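Local coordinates for protein glutamine synthetase (Streptomyces coelicolor, PDB 4BAX) that belongs to the glutamine synthetase family, pairing a beta-grasp domain with a larger catalytic-type domain in each chain of a ten-chain assembly, at residues T93-S101 / A189-L197. Numbering follows the deposited sequence.
Sequences TRAALAELS and APLEVSDQL
Ala98 and Leu191 have their CA atoms 7.0 Å apart where helices 94-101 and 190-197 run nearly antiparallel, their N-to-C directions at 156° and their axes 10.4 Å from each other at closest approach. Leu191 is a knob in a hole formed by Arg94, Leu97, Ala98 and Ser101, and its two methyls divide the work. CD1 lies at the Ser101 end of the hole, 3.9 Å from Ser101 OG and against the Ala98 CA. CD2 lies over the centre of one face of the Arg94 guanidinium, 3.7 Å from CZ, and also touches Leu97 CD2. The methyl covers one face of the cation, and Asp195 takes its edge.

That edge meets Asp195 side-on. Arg94 is extended from CG to NE, with CG anti to the backbone N (chi1 -154°), which carries the guanidinium across to the second helix. Arg94 NE binds Asp195 OD1 at 3.2 Å, and Arg94 NH2 binds Asp195 OD2 at 2.8 Å. Both carboxylate oxygens use syn lone pairs, and the planes are only 7° apart, so the two-point salt bridge holds the flat groups nearly coplanar. Asp195 OD1 has a second partner, the hydroxyl of Tyr324.

Leu97 also reaches Pro190: its CD1 packs 4.0 Å from Pro190 CB, and the two side chains cross at about a right angle. Leu97 CD2 lies near Pro190 O. Pro190 O accepts from Ser194 N and, at 3.0 Å, from Ser194 OG, the two donors arriving from opposite faces of its plane.

Helix 323-341 packs against helix 94-101, Tyr324 on Arg94 and Thr327 on Leu97. Phe111 of strand 110-121 touches Pro190, while strand 56-66 of the beta-grasp region brings Val62 to Arg94 and Phe63 to Asp195.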
loop_
_atom_site.group_PDB
_atom_site.type_symbol
_atom_site.label_atom_id
_atom_site.label_comp_id
_atom_site.label_asym_id
_atom_site.label_seq_id
_atom_site.Cartn_x
_atom_site.Cartn_y
_atom_site.Cartn_z
ATOM N N THR A 93 -21.625 0.136 -44.661
ATOM C CA THR A 93 -21.260 1.415 -45.299
ATOM C C THR A 93 -20.242 1.208 -46.392
ATOM O O THR A 93 -19.950 2.126 -47.181
ATOM C CB THR A 93 -20.702 2.461 -44.283
ATOM O OG1 THR A 93 -19.492 1.968 -43.686
ATOM C CG2 THR A 93 -21.743 2.809 -43.212
ATOM N N ARG A 94 -19.724 -0.019 -46.447
ATOM C CA ARG A 94 -18.793 -0.418 -47.501
ATOM C C ARG A 94 -19.473 -0.474 -48.850
ATOM O O ARG A 94 -18.899 -0.034 -49.844
ATOM C CB ARG A 94 -18.155 -1.770 -47.171
ATOM C CG ARG A 94 -16.808 -1.967 -47.792
ATOM C CD ARG A 94 -16.441 -3.428 -47.856
ATOM N NE ARG A 94 -15.114 -3.606 -48.436
ATOM C CZ ARG A 94 -14.908 -4.122 -49.643
ATOM N NH1 ARG A 94 -15.959 -4.485 -50.373
ATOM N NH2 ARG A 94 -13.666 -4.263 -50.120
ATOM N N ALA A 95 -20.711 -0.962 -48.869
ATOM C CA ALA A 95 -21.415 -1.208 -50.123
ATOM C C ALA A 95 -21.644 0.086 -50.903
ATOM O O ALA A 95 -21.593 0.081 -52.135
ATOM C CB ALA A 95 -22.733 -1.953 -49.880
ATOM N N ALA A 96 -21.932 1.173 -50.186
ATOM C CA ALA A 96 -22.091 2.478 -50.822
ATOM C C ALA A 96 -20.789 2.953 -51.456
ATOM O O ALA A 96 -20.783 3.409 -52.609
ATOM C CB ALA A 96 -22.608 3.512 -49.818
ATOM N N LEU A 97 -19.678 2.768 -50.742
ATOM C CA LEU A 97 -18.367 3.144 -51.274
ATOM C C LEU A 97 -18.045 2.301 -52.512
ATOM O O LEU A 97 -17.443 2.802 -53.460
ATOM C CB LEU A 97 -17.270 3.033 -50.211
ATOM C CG LEU A 97 -15.846 3.269 -50.737
ATOM C CD1 LEU A 97 -15.687 4.721 -51.237
ATOM C CD2 LEU A 97 -14.755 2.944 -49.673
ATOM N N ALA A 98 -18.437 1.027 -52.501
ATOM C CA ALA A 98 -18.163 0.136 -53.632
ATOM C C ALA A 98 -18.862 0.639 -54.907
ATOM O O ALA A 98 -18.280 0.567 -55.986
ATOM C CB ALA A 98 -18.592 -1.297 -53.305
ATOM N N GLU A 99 -20.084 1.160 -54.783
ATOM C CA GLU A 99 -20.798 1.727 -55.940
ATOM C C GLU A 99 -20.099 2.956 -56.493
ATOM O O GLU A 99 -19.899 3.056 -57.704
ATOM C CB GLU A 99 -22.260 2.083 -55.559
ATOM C CG GLU A 99 -23.300 0.934 -55.320
ATOM C CD GLU A 99 -22.779 -0.511 -55.423
ATOM O OE1 GLU A 99 -21.918 -0.823 -56.271
ATOM O OE2 GLU A 99 -23.258 -1.371 -54.650
ATOM N N LEU A 100 -19.723 3.883 -55.626
ATOM C CA LEU A 100 -19.050 5.089 -56.084
ATOM C C LEU A 100 -17.636 4.845 -56.612
ATOM O O LEU A 100 -17.184 5.507 -57.554
ATOM C CB LEU A 100 -19.030 6.110 -54.960
ATOM C CG LEU A 100 -20.285 6.965 -55.148
ATOM C CD1 LEU A 100 -21.442 6.437 -54.282
ATOM C CD2 LEU A 100 -19.959 8.388 -54.868
ATOM N N SER A 101 -16.973 3.855 -56.027
ATOM C CA SER A 101 -15.637 3.472 -56.421
ATOM C C SER A 101 -15.652 2.974 -57.867
ATOM O O SER A 101 -14.831 3.392 -58.686
ATOM C CB SER A 101 -15.133 2.372 -55.485
ATOM O OG SER A 101 -13.772 2.069 -55.680
ATOM N N ALA A 189 -6.138 2.816 -52.917
ATOM C CA ALA A 189 -7.469 2.954 -53.503
ATOM C C ALA A 189 -8.519 2.958 -52.370
ATOM O O ALA A 189 -8.270 2.390 -51.300
ATOM C CB ALA A 189 -7.718 1.800 -54.467
ATOM N N PRO A 190 -9.701 3.560 -52.613
ATOM C CA PRO A 190 -10.659 3.842 -51.525
ATOM C C PRO A 190 -11.081 2.608 -50.721
ATOM O O PRO A 190 -11.045 2.629 -49.487
ATOM C CB PRO A 190 -11.876 4.422 -52.264
ATOM C CG PRO A 190 -11.328 4.992 -53.533
ATOM C CD PRO A 190 -10.121 4.153 -53.901
ATOM N N LEU A 191 -11.415 1.523 -51.409
ATOM C CA LEU A 191 -11.782 0.305 -50.698
ATOM C C LEU A 191 -10.602 -0.308 -49.960
ATOM O O LEU A 191 -10.732 -0.740 -48.812
ATOM C CB LEU A 191 -12.435 -0.718 -51.640
ATOM C CG LEU A 191 -13.848 -0.346 -52.102
ATOM C CD1 LEU A 191 -14.240 -1.087 -53.382
ATOM C CD2 LEU A 191 -14.858 -0.631 -50.987
ATOM N N GLU A 192 -9.444 -0.314 -50.610
ATOM C CA GLU A 192 -8.260 -0.893 -50.002
ATOM C C GLU A 192 -7.792 -0.077 -48.772
ATOM O O GLU A 192 -7.432 -0.640 -47.730
ATOM C CB GLU A 192 -7.140 -1.073 -51.038
ATOM C CG GLU A 192 -5.985 -1.970 -50.575
ATOM C CD GLU A 192 -6.339 -3.462 -50.443
ATOM O OE1 GLU A 192 -7.497 -3.852 -50.733
ATOM O OE2 GLU A 192 -5.458 -4.245 -50.003
ATOM N N VAL A 193 -7.825 1.244 -48.884
ATOM C CA VAL A 193 -7.422 2.085 -47.765
ATOM C C VAL A 193 -8.340 1.970 -46.553
ATOM O O VAL A 193 -7.873 1.953 -45.405
ATOM C CB VAL A 193 -7.237 3.567 -48.188
ATOM C CG1 VAL A 193 -8.574 4.321 -48.236
ATOM C CG2 VAL A 193 -6.219 4.253 -47.280
ATOM N N SER A 194 -9.636 1.837 -46.830
ATOM C CA SER A 194 -10.664 1.755 -45.809
ATOM C C SER A 194 -10.606 0.438 -45.076
ATOM O O SER A 194 -10.711 0.396 -43.841
ATOM C CB SER A 194 -12.047 1.940 -46.445
ATOM O OG SER A 194 -12.311 3.277 -46.835
ATOM N N ASP A 195 -10.406 -0.627 -45.845
ATOM C CA ASP A 195 -10.305 -1.970 -45.304
ATOM C C ASP A 195 -9.078 -2.082 -44.410
ATOM O O ASP A 195 -9.174 -2.627 -43.300
ATOM C CB ASP A 195 -10.229 -3.010 -46.426
ATOM C CG ASP A 195 -11.574 -3.214 -47.123
ATOM O OD1 ASP A 195 -12.621 -2.863 -46.530
ATOM O OD2 ASP A 195 -11.594 -3.717 -48.273
ATOM N N GLN A 196 -7.937 -1.552 -44.866
ATOM C CA GLN A 196 -6.684 -1.675 -44.105
ATOM C C GLN A 196 -6.721 -0.878 -42.791
ATOM O O GLN A 196 -6.285 -1.372 -41.749
ATOM C CB GLN A 196 -5.468 -1.258 -44.961
ATOM C CG GLN A 196 -5.182 -2.140 -46.189
ATOM C CD GLN A 196 -3.755 -1.993 -46.749
ATOM O OE1 GLN A 196 -2.898 -1.357 -46.135
ATOM N NE2 GLN A 196 -3.493 -2.618 -47.907
ATOM N N LEU A 197 -7.330 0.307 -42.837
ATOM C CA LEU A 197 -7.467 1.177 -41.669
ATOM C C LEU A 197 -8.318 0.537 -40.557
ATOM O O LEU A 197 -7.985 0.646 -39.349
ATOM C CB LEU A 197 -8.054 2.536 -42.080
ATOM C CG LEU A 197 -8.289 3.529 -40.931
ATOM C CD1 LEU A 197 -7.013 3.726 -40.105
ATOM C CD2 LEU A 197 -8.794 4.885 -41.429
#